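Local coordinates for protein glutamate receptor 1 (Adineta vaga, PDB 4IO2) that binds glutamate through this extracellular ligand-binding domain and probably acts as a ligand-gated ion channel at the membrane, at residues L10-I15 and F54-Q59; G69-L74 and R93-F98; Y79-G84 and F207-P212. All coordinates share one frame; numbering follows the deposited sequence. Where two conformers were deposited one is given.

How the contacts relate
The three contacts lie in one lobe of the clamshell-like ligand-binding domain and join strands 55-60, 9-14 and 81-82, helix 67-75 and the returning strand 200-211. Contact 1 closes first along the chain. Helix 67-75 follows and supplies contact 2, and the next strand, 81-82, opens contact 3 before contact 2 has closed, so the last two alternate in sequence. The centres of contacts 1 and 3 lie about 10 Å apart, and both contacts reach the sheet in which strand 9-14 lies between 55-60 and 81-82; the centres of contacts 2 and 3 are about 8 Å apart, and these meet through Leu74 and strand 200-211. The distant segment 207-212 thereby returns the chain to this lobe, beside the glutamate pocket.

Contact 1: L10-I15 and F54-Q59; sequences LRIGVI and FVADVQ
Leu10 and Phe54 mark the compact end of a parallel strand pairing, where a methyl group sits over an aromatic face. Leu10 CD1 is 4.0 Å from the centroid of the Phe54 ring and only 15° off its normal, a CH-pi contact. The ring reaches this place because Phe54 CG is held between its own backbone N and carbonyl carbon (chi1 57°), which folds it back toward strand 9-14. Ile12 brings CD1 obliquely to the ring, 4.1 Å from Phe54 CE1, and also touches the methyl of Ala56; farther along, the Val14 and Val58 methyls meet. Helix 40-52 packs against this apolar side through Ile45, Val41 and Leu48. With an alanine in place of Phe54, Leu10 CD1 and Ile12 CD1 would probably lose their shared aromatic partner, leaving a gap beneath the helix.

The side carrying Arg11, Asp57 and Gln59 is looser and more polar. Asp57 OD2 rests 3.6 Å from Arg11 CG, alongside the aliphatic chain, while the guanidinium turns away to a salt bridge with Asp80 and a hydrogen bond to Gly77 O. Asp57 is met by its own strand: in one of two modelled conformers Gln59 NE2 donates to the syn side of Asp57 OD1 at 2.9 Å, a bond that may not be constant.

Between these sides runs a ladder of five backbone hydrogen bonds, among them Gln59 N to Ile12 O at 2.8 Å, nearly straight at 175°. Main-chain bonds thus set the register, hydrocarbon packs against the helix, and Arg11 opposite carries its charge to Asp80, leaving Asp57 to its own strand.

Contact 2: G69-L74 and R93-F98; sequences GLVLAL and REIVAF
Val71 and Val96 meet where helix 67-75 packs on the segment leading into strand 97-98, and with Ile95 they contribute most of the surface buried here. The contact is wholly apolar. One branch of Val71 does the work: with CG1 anti to the backbone N (chi1 170°), it reaches out from the helix and sets itself against both methyls of Val96, 3.8 Å from Val96 CG2 and 3.9 Å from Val96 CG1. The two side chains meet at a slant, so a single methyl of the helix fits against the fork of the facing valine. Val96 CG1 also lies near the helix backbone, 3.9 Å from Val71 O.

Ile95 approaches from the more exposed side. Its CD1 comes to 4.0 Å from the same Val71 CG1 and, closer still, to 3.6 Å from Leu72 CD2. Leu72 starts out pointing away from the partner segment, yet its end swings back to it, so that this surface leucine and Ile95 border the buried valines. On the other flank Leu74 CD2 reaches Val96 CG1 at 4.0 Å. Val71 CG1 is therefore shared between Ile95 and Val96, and Val96 CG1 between Val71 and Leu74, an interlocked row of methyls in which shape rather than polarity sets the fit.

The adjoining Arg93 and Glu94 form salt bridges to Asp222 and Lys219 of the second subunit. This plain packing of a helix on a segment entering a strand lies against glutamate-binding Arg92 of helix 90-93, which Val71 touches. The helix also meets strand 200-211, where Val210 touches Leu74 and Val96, and strand 81-82.

Contact 3: Y79-G84 and F207-P212; sequences YDIAIG and FGIVTP
Ala82 and Val210 form the centre of this contact, a single antiparallel hydrogen-bonded pair closed in both directions. Ala82 N donates to Val210 O at 3.0 Å, and Val210 N returns a bond to Ala82 O at 2.9 Å. Two CA-H...O contacts flank them, Ile81 CA to Val210 O and Ile209 CA to Ala82 O.

Side chains close over the pair. Ile209 lies alongside Ile83, both pointing the same way, and both Ile209 CG2 and Ile209 CD1 are 3.9 Å from Ile83 CG1. The Ile209 chi1 of -65° also turns CG2 to the side of Ile81, where it lies 4.0 Å from Ile81 CB, bridging two isoleucines of the facing segment. Ala82 CB and Val210 CB meet 4.1 Å apart, on the side where Leu74 of helix 67-75 touches both residues. Toward Gly84 the chains part enough for a water to enter: it accepts from Gly84 N at 2.9 Å and gives a weak bond to Gly208 O. At the other end Pro212 CD lies 3.2 Å from Asp80 O, which is buried without a polar partner.

Farther out, strand 9-14 bonds to the backbone of Ile81 and Ile83, and Ser99 OG accepts a hydrogen bond from Ile209 N. Phe207, at the start of its segment and ahead of the pairing, touches the bound glutamate and packs near Thr87 and Asp85. A late segment returning to pair with the first lobe's sheet is consistent with the two-lobed periplasmic-binding-protein fold of glutamate receptor ligand-binding domains.

Contact 1: L10-I15 and F54-Q59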
loop_
_atom_site.group_PDB
_atom_site.type_symbol
_atom_site.label_atom_id
_atom_site.label_comp_id
_atom_site.label_asym_id
_atom_site.label_seq_id
_atom_site.Cartn_x
_atom_site.Cartn_y
_atom_site.Cartn_z
ATOM N N LEU A 10 24.638 7.245 -4.284
ATOM C CA LEU A 10 23.488 7.809 -3.582
ATOM C C LEU A 10 23.812 8.068 -2.150
ATOM O O LEU A 10 24.201 7.150 -1.424
ATOM C CB LEU A 10 22.318 6.848 -3.591
ATOM C CG LEU A 10 21.672 6.601 -4.923
ATOM C CD1 LEU A 10 20.593 5.556 -4.711
ATOM C CD2 LEU A 10 21.146 7.883 -5.519
ATOM N N ARG A 11 23.602 9.298 -1.717
ATOM C CA ARG A 11 23.595 9.650 -0.290
ATOM C C ARG A 11 22.231 9.264 0.267
ATOM O O ARG A 11 21.185 9.828 -0.120
ATOM C CB ARG A 11 23.837 11.147 -0.079
ATOM C CG ARG A 11 25.173 11.672 -0.590
ATOM C CD ARG A 11 25.181 13.202 -0.617
ATOM N NE ARG A 11 24.069 13.676 -1.425
ATOM C CZ ARG A 11 23.449 14.849 -1.304
ATOM N NH1 ARG A 11 23.869 15.779 -0.449
ATOM N NH2 ARG A 11 22.405 15.090 -2.072
ATOM N N ILE A 12 22.219 8.259 1.140
ATOM C CA ILE A 12 20.986 7.636 1.645
ATOM C C ILE A 12 20.795 7.997 3.109
ATOM O O ILE A 12 21.554 7.546 3.952
ATOM C CB ILE A 12 21.028 6.110 1.518
ATOM C CG1 ILE A 12 21.316 5.699 0.090
ATOM C CG2 ILE A 12 19.711 5.510 2.045
ATOM C CD1 ILE A 12 21.419 4.181 -0.137
ATOM N N GLY A 13 19.819 8.855 3.389
ATOM C CA GLY A 13 19.501 9.217 4.760
ATOM C C GLY A 13 18.698 8.106 5.435
ATOM O O GLY A 13 17.758 7.549 4.832
ATOM N N VAL A 14 19.109 7.768 6.657
ATOM C CA VAL A 14 18.408 6.811 7.493
ATOM C C VAL A 14 18.196 7.442 8.846
ATOM O O VAL A 14 18.820 8.449 9.187
ATOM C CB VAL A 14 19.151 5.446 7.590
ATOM C CG1 VAL A 14 19.313 4.772 6.225
ATOM C CG2 VAL A 14 20.499 5.542 8.256
ATOM N N ILE A 15 17.244 6.895 9.600
ATOM C CA ILE A 15 16.833 7.487 10.880
ATOM C C ILE A 15 16.629 6.375 11.908
ATOM O O ILE A 15 16.033 5.341 11.632
ATOM C CB ILE A 15 15.566 8.363 10.678
ATOM C CG1 ILE A 15 15.128 9.037 11.961
ATOM C CG2 ILE A 15 14.388 7.597 10.040
ATOM C CD1 ILE A 15 14.095 10.139 11.772
ATOM N N PHE A 54 24.158 0.756 -7.676
ATOM C CA PHE A 54 24.572 2.069 -7.170
ATOM C C PHE A 54 25.637 1.894 -6.086
ATOM O O PHE A 54 25.854 0.795 -5.567
ATOM C CB PHE A 54 23.373 2.910 -6.646
ATOM C CG PHE A 54 22.563 2.258 -5.553
ATOM C CD1 PHE A 54 22.982 2.267 -4.230
ATOM C CD2 PHE A 54 21.337 1.718 -5.859
ATOM C CE1 PHE A 54 22.196 1.690 -3.239
ATOM C CE2 PHE A 54 20.562 1.115 -4.879
ATOM C CZ PHE A 54 20.998 1.111 -3.566
ATOM N N VAL A 55 26.281 2.996 -5.733
ATOM C CA VAL A 55 27.204 3.019 -4.608
ATOM C C VAL A 55 26.455 3.679 -3.439
ATOM O O VAL A 55 25.945 4.796 -3.569
ATOM C CB VAL A 55 28.484 3.777 -4.964
ATOM C CG1 VAL A 55 29.414 3.870 -3.771
ATOM C CG2 VAL A 55 29.208 3.048 -6.120
ATOM N N ALA A 56 26.385 2.976 -2.317
ATOM C CA ALA A 56 25.638 3.439 -1.153
ATOM C C ALA A 56 26.507 4.248 -0.206
ATOM O O ALA A 56 27.513 3.769 0.307
ATOM C CB ALA A 56 25.038 2.274 -0.421
ATOM N N ASP A 57 26.107 5.487 0.003
ATOM C CA ASP A 57 26.693 6.338 1.032
ATOM C C ASP A 57 25.639 6.592 2.120
ATOM O O ASP A 57 24.836 7.520 2.032
ATOM C CB ASP A 57 27.194 7.641 0.395
ATOM C CG ASP A 57 27.703 8.653 1.413
ATOM O OD1 ASP A 57 27.984 8.256 2.559
ATOM O OD2 ASP A 57 27.861 9.846 1.041
ATOM N N VAL A 58 25.623 5.717 3.108
ATOM C CA VAL A 58 24.553 5.676 4.109
ATOM C C VAL A 58 24.878 6.678 5.219
ATOM O O VAL A 58 25.960 6.638 5.790
ATOM C CB VAL A 58 24.387 4.281 4.682
ATOM C CG1 VAL A 58 23.346 4.288 5.795
ATOM C CG2 VAL A 58 24.020 3.291 3.601
ATOM N N GLN A 59 23.959 7.598 5.472
ATOM C CA GLN A 59 24.152 8.677 6.423
ATOM C C GLN A 59 23.032 8.675 7.452
ATOM O O GLN A 59 21.872 8.893 7.121
ATOM C CB GLN A 59 24.188 10.009 5.687
ATOM C CG GLN A 59 25.354 10.162 4.728
ATOM C CD GLN A 59 26.669 10.414 5.449
ATOM O OE1 GLN A 59 26.695 11.013 6.515
ATOM N NE2 GLN A 59 27.762 9.952 4.865
#

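Contact 2: G69-L74 and R93-F98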
loop_
_atom_site.group_PDB
_atom_site.type_symbol
_atom_site.label_atom_id
_atom_site.label_comp_id
_atom_site.label_asym_id
_atom_site.label_seq_id
_atom_site.Cartn_x
_atom_site.Cartn_y
_atom_site.Cartn_z
ATOM N N GLY A 69 11.345 16.440 9.712
ATOM C CA GLY A 69 12.676 17.054 9.547
ATOM C C GLY A 69 13.571 16.332 8.534
ATOM O O GLY A 69 14.285 16.965 7.731
ATOM N N LEU A 70 13.531 15.006 8.544
ATOM C CA LEU A 70 14.275 14.201 7.577
ATOM C C LEU A 70 13.777 14.488 6.157
ATOM O O LEU A 70 14.593 14.652 5.218
ATOM C CB LEU A 70 14.137 12.708 7.917
ATOM C CG LEU A 70 14.842 11.749 6.953
ATOM C CD1 LEU A 70 16.328 11.954 6.931
ATOM C CD2 LEU A 70 14.485 10.352 7.351
ATOM N N VAL A 71 12.456 14.531 5.975
ATOM C CA VAL A 71 11.879 14.824 4.667
ATOM C C VAL A 71 12.339 16.214 4.187
ATOM O O VAL A 71 12.740 16.385 3.030
ATOM C CB VAL A 71 10.345 14.719 4.748
ATOM C CG1 VAL A 71 9.668 15.239 3.516
ATOM C CG2 VAL A 71 9.956 13.263 5.012
ATOM N N LEU A 72 12.257 17.209 5.071
ATOM C CA LEU A 72 12.688 18.554 4.725
ATOM C C LEU A 72 14.172 18.623 4.373
ATOM O O LEU A 72 14.572 19.347 3.462
ATOM C CB LEU A 72 12.383 19.516 5.887
ATOM C CG LEU A 72 10.900 19.854 6.021
ATOM C CD1 LEU A 72 10.603 20.401 7.419
ATOM C CD2 LEU A 72 10.485 20.837 4.968
ATOM N N ALA A 73 14.985 17.876 5.092
ATOM C CA ALA A 73 16.430 17.819 4.816
ATOM C C ALA A 73 16.675 17.244 3.429
ATOM O O ALA A 73 17.494 17.785 2.664
ATOM C CB ALA A 73 17.139 17.004 5.881
ATOM N N LEU A 74 15.937 16.198 3.049
ATOM C CA LEU A 74 16.104 15.662 1.719
ATOM C C LEU A 74 15.695 16.725 0.692
ATOM O O LEU A 74 16.381 16.934 -0.313
ATOM C CB LEU A 74 15.286 14.386 1.542
ATOM C CG LEU A 74 15.501 13.788 0.152
ATOM C CD1 LEU A 74 15.525 12.294 0.229
ATOM C CD2 LEU A 74 14.460 14.259 -0.856
ATOM N N ARG A 93 4.075 14.901 0.350
ATOM C CA ARG A 93 4.078 14.744 -1.109
ATOM C C ARG A 93 4.096 16.084 -1.847
ATOM O O ARG A 93 4.491 16.116 -3.000
ATOM C CB ARG A 93 2.870 13.876 -1.515
ATOM C CG ARG A 93 2.780 13.583 -3.010
ATOM C CD ARG A 93 3.904 12.676 -3.501
ATOM N NE ARG A 93 3.902 12.472 -4.931
ATOM C CZ ARG A 93 4.506 13.280 -5.796
ATOM N NH1 ARG A 93 5.154 14.369 -5.376
ATOM N NH2 ARG A 93 4.460 13.008 -7.098
ATOM N N GLU A 94 3.707 17.155 -1.168
ATOM C CA GLU A 94 3.836 18.477 -1.774
ATOM C C GLU A 94 5.290 18.855 -2.014
ATOM O O GLU A 94 5.577 19.649 -2.905
ATOM C CB GLU A 94 3.221 19.543 -0.869
ATOM C CG GLU A 94 1.742 19.456 -0.769
ATOM C CD GLU A 94 0.993 20.061 -1.986
ATOM O OE1 GLU A 94 1.645 20.485 -2.984
ATOM O OE2 GLU A 94 -0.266 20.104 -1.927
ATOM N N ILE A 95 6.212 18.323 -1.213
ATOM C CA ILE A 95 7.608 18.765 -1.267
ATOM C C ILE A 95 8.622 17.713 -1.711
ATOM O O ILE A 95 9.747 18.067 -2.087
ATOM C CB ILE A 95 8.059 19.446 0.058
ATOM C CG1 ILE A 95 7.944 18.508 1.242
ATOM C CG2 ILE A 95 7.303 20.765 0.231
ATOM C CD1 ILE A 95 8.708 18.948 2.478
ATOM N N VAL A 96 8.243 16.441 -1.649
ATOM C CA VAL A 96 9.089 15.337 -2.090
ATOM C C VAL A 96 8.218 14.342 -2.827
ATOM O O VAL A 96 6.970 14.345 -2.696
ATOM C CB VAL A 96 9.778 14.609 -0.913
ATOM C CG1 VAL A 96 10.757 15.535 -0.171
ATOM C CG2 VAL A 96 8.782 13.990 0.073
ATOM N N ALA A 97 8.858 13.428 -3.557
ATOM C CA ALA A 97 8.156 12.249 -4.078
ATOM C C ALA A 97 8.435 11.035 -3.212
ATOM O O ALA A 97 9.335 11.027 -2.371
ATOM C CB ALA A 97 8.486 11.992 -5.572
ATOM N N PHE A 98 7.628 9.992 -3.414
ATOM C CA PHE A 98 7.849 8.738 -2.730
ATOM C C PHE A 98 7.871 7.617 -3.735
ATOM O O PHE A 98 7.102 7.602 -4.691
ATOM C CB PHE A 98 6.752 8.480 -1.704
ATOM C CG PHE A 98 6.768 9.402 -0.521
ATOM C CD1 PHE A 98 6.041 10.576 -0.525
ATOM C CD2 PHE A 98 7.464 9.059 0.621
ATOM C CE1 PHE A 98 5.996 11.378 0.593
ATOM C CE2 PHE A 98 7.413 9.838 1.731
ATOM C CZ PHE A 98 6.709 11.013 1.721
#

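Contact 3: Y79-G84 and F207-P212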
loop_
_atom_site.group_PDB
_atom_site.type_symbol
_atom_site.label_atom_id
_atom_site.label_comp_id
_atom_site.label_asym_id
_atom_site.label_seq_id
_atom_site.Cartn_x
_atom_site.Cartn_y
_atom_site.Cartn_z
ATOM N N TYR A 79 20.354 14.868 1.211
ATOM C CA TYR A 79 20.412 13.451 0.857
ATOM C C TYR A 79 19.853 13.319 -0.564
ATOM O O TYR A 79 19.133 14.200 -1.039
ATOM C CB TYR A 79 19.542 12.597 1.807
ATOM C CG TYR A 79 19.822 12.811 3.283
ATOM C CD1 TYR A 79 20.988 12.328 3.883
ATOM C CD2 TYR A 79 18.954 13.533 4.073
ATOM C CE1 TYR A 79 21.245 12.524 5.231
ATOM C CE2 TYR A 79 19.202 13.729 5.435
ATOM C CZ TYR A 79 20.348 13.250 6.008
ATOM O OH TYR A 79 20.549 13.472 7.353
ATOM N N ASP A 80 20.148 12.203 -1.209
ATOM C CA ASP A 80 19.521 11.843 -2.486
ATOM C C ASP A 80 18.232 11.073 -2.317
ATOM O O ASP A 80 17.268 11.343 -3.018
ATOM C CB ASP A 80 20.500 11.072 -3.373
ATOM C CG ASP A 80 21.739 11.893 -3.668
ATOM O OD1 ASP A 80 21.597 13.077 -4.097
ATOM O OD2 ASP A 80 22.850 11.395 -3.453
ATOM N N ILE A 81 18.243 10.100 -1.426
ATOM C CA ILE A 81 17.019 9.406 -1.033
ATOM C C ILE A 81 17.041 9.247 0.490
ATOM O O ILE A 81 18.088 9.396 1.115
ATOM C CB ILE A 81 16.826 8.022 -1.714
ATOM C CG1 ILE A 81 17.952 7.053 -1.330
ATOM C CG2 ILE A 81 16.746 8.207 -3.220
ATOM C CD1 ILE A 81 17.754 5.603 -1.867
ATOM N N ALA A 82 15.900 8.922 1.064
ATOM C CA ALA A 82 15.825 8.560 2.490
ATOM C C ALA A 82 14.963 7.304 2.644
ATOM O O ALA A 82 13.888 7.184 2.067
ATOM C CB ALA A 82 15.281 9.719 3.356
ATOM N N ILE A 83 15.493 6.354 3.400
ATOM C CA ILE A 83 14.869 5.058 3.590
ATOM C C ILE A 83 14.626 4.809 5.052
ATOM O O ILE A 83 15.550 4.893 5.869
ATOM C CB ILE A 83 15.711 3.896 3.010
ATOM C CG1 ILE A 83 16.037 4.109 1.525
ATOM C CG2 ILE A 83 14.947 2.606 3.192
ATOM C CD1 ILE A 83 16.964 3.033 0.942
ATOM N N GLY A 84 13.387 4.480 5.386
ATOM C CA GLY A 84 13.043 4.168 6.746
ATOM C C GLY A 84 11.560 3.921 6.887
ATOM O O GLY A 84 10.808 3.689 5.922
ATOM N N PHE A 207 4.605 3.099 3.940
ATOM C CA PHE A 207 5.957 3.621 4.023
ATOM C C PHE A 207 6.521 3.629 2.609
ATOM O O PHE A 207 6.323 2.669 1.846
ATOM C CB PHE A 207 6.868 2.756 4.859
ATOM C CG PHE A 207 6.515 2.682 6.336
ATOM C CD1 PHE A 207 5.893 3.716 7.008
ATOM C CD2 PHE A 207 6.873 1.564 7.072
ATOM C CE1 PHE A 207 5.605 3.617 8.365
ATOM C CE2 PHE A 207 6.602 1.467 8.438
ATOM C CZ PHE A 207 5.975 2.491 9.083
ATOM N N GLY A 208 7.226 4.700 2.245
ATOM C CA GLY A 208 7.859 4.814 0.940
ATOM C C GLY A 208 9.243 5.365 1.102
ATOM O O GLY A 208 9.546 6.054 2.081
ATOM N N ILE A 209 10.074 5.101 0.099
ATOM C CA ILE A 209 11.391 5.733 0.024
ATOM C C ILE A 209 11.198 7.174 -0.465
ATOM O O ILE A 209 10.525 7.405 -1.449
ATOM C CB ILE A 209 12.340 4.925 -0.888
ATOM C CG1 ILE A 209 12.586 3.567 -0.225
ATOM C CG2 ILE A 209 13.648 5.694 -1.087
ATOM C CD1 ILE A 209 13.491 2.651 -1.040
ATOM N N VAL A 210 11.776 8.130 0.244
ATOM C CA VAL A 210 11.671 9.529 -0.116
ATOM C C VAL A 210 12.668 9.826 -1.207
ATOM O O VAL A 210 13.834 9.471 -1.092
ATOM C CB VAL A 210 11.967 10.440 1.100
ATOM C CG1 VAL A 210 11.730 11.886 0.722
ATOM C CG2 VAL A 210 11.136 10.070 2.305
ATOM N N THR A 211 12.224 10.519 -2.245
ATOM C CA THR A 211 13.086 10.947 -3.350
ATOM C C THR A 211 12.764 12.397 -3.692
ATOM O O THR A 211 11.719 12.911 -3.336
ATOM C CB THR A 211 12.918 10.074 -4.623
ATOM O OG1 THR A 211 11.748 10.444 -5.332
ATOM C CG2 THR A 211 12.842 8.599 -4.309
ATOM N N PRO A 212 13.624 13.030 -4.474
ATOM C CA PRO A 212 13.247 14.343 -4.971
ATOM C C PRO A 212 12.015 14.264 -5.856
ATOM O O PRO A 212 11.804 13.228 -6.488
ATOM C CB PRO A 212 14.480 14.780 -5.793
ATOM C CG PRO A 212 15.609 13.991 -5.198
ATOM C CD PRO A 212 15.002 12.663 -4.847
HETATM O O HOH W 1 11.389 4.342 3.257
#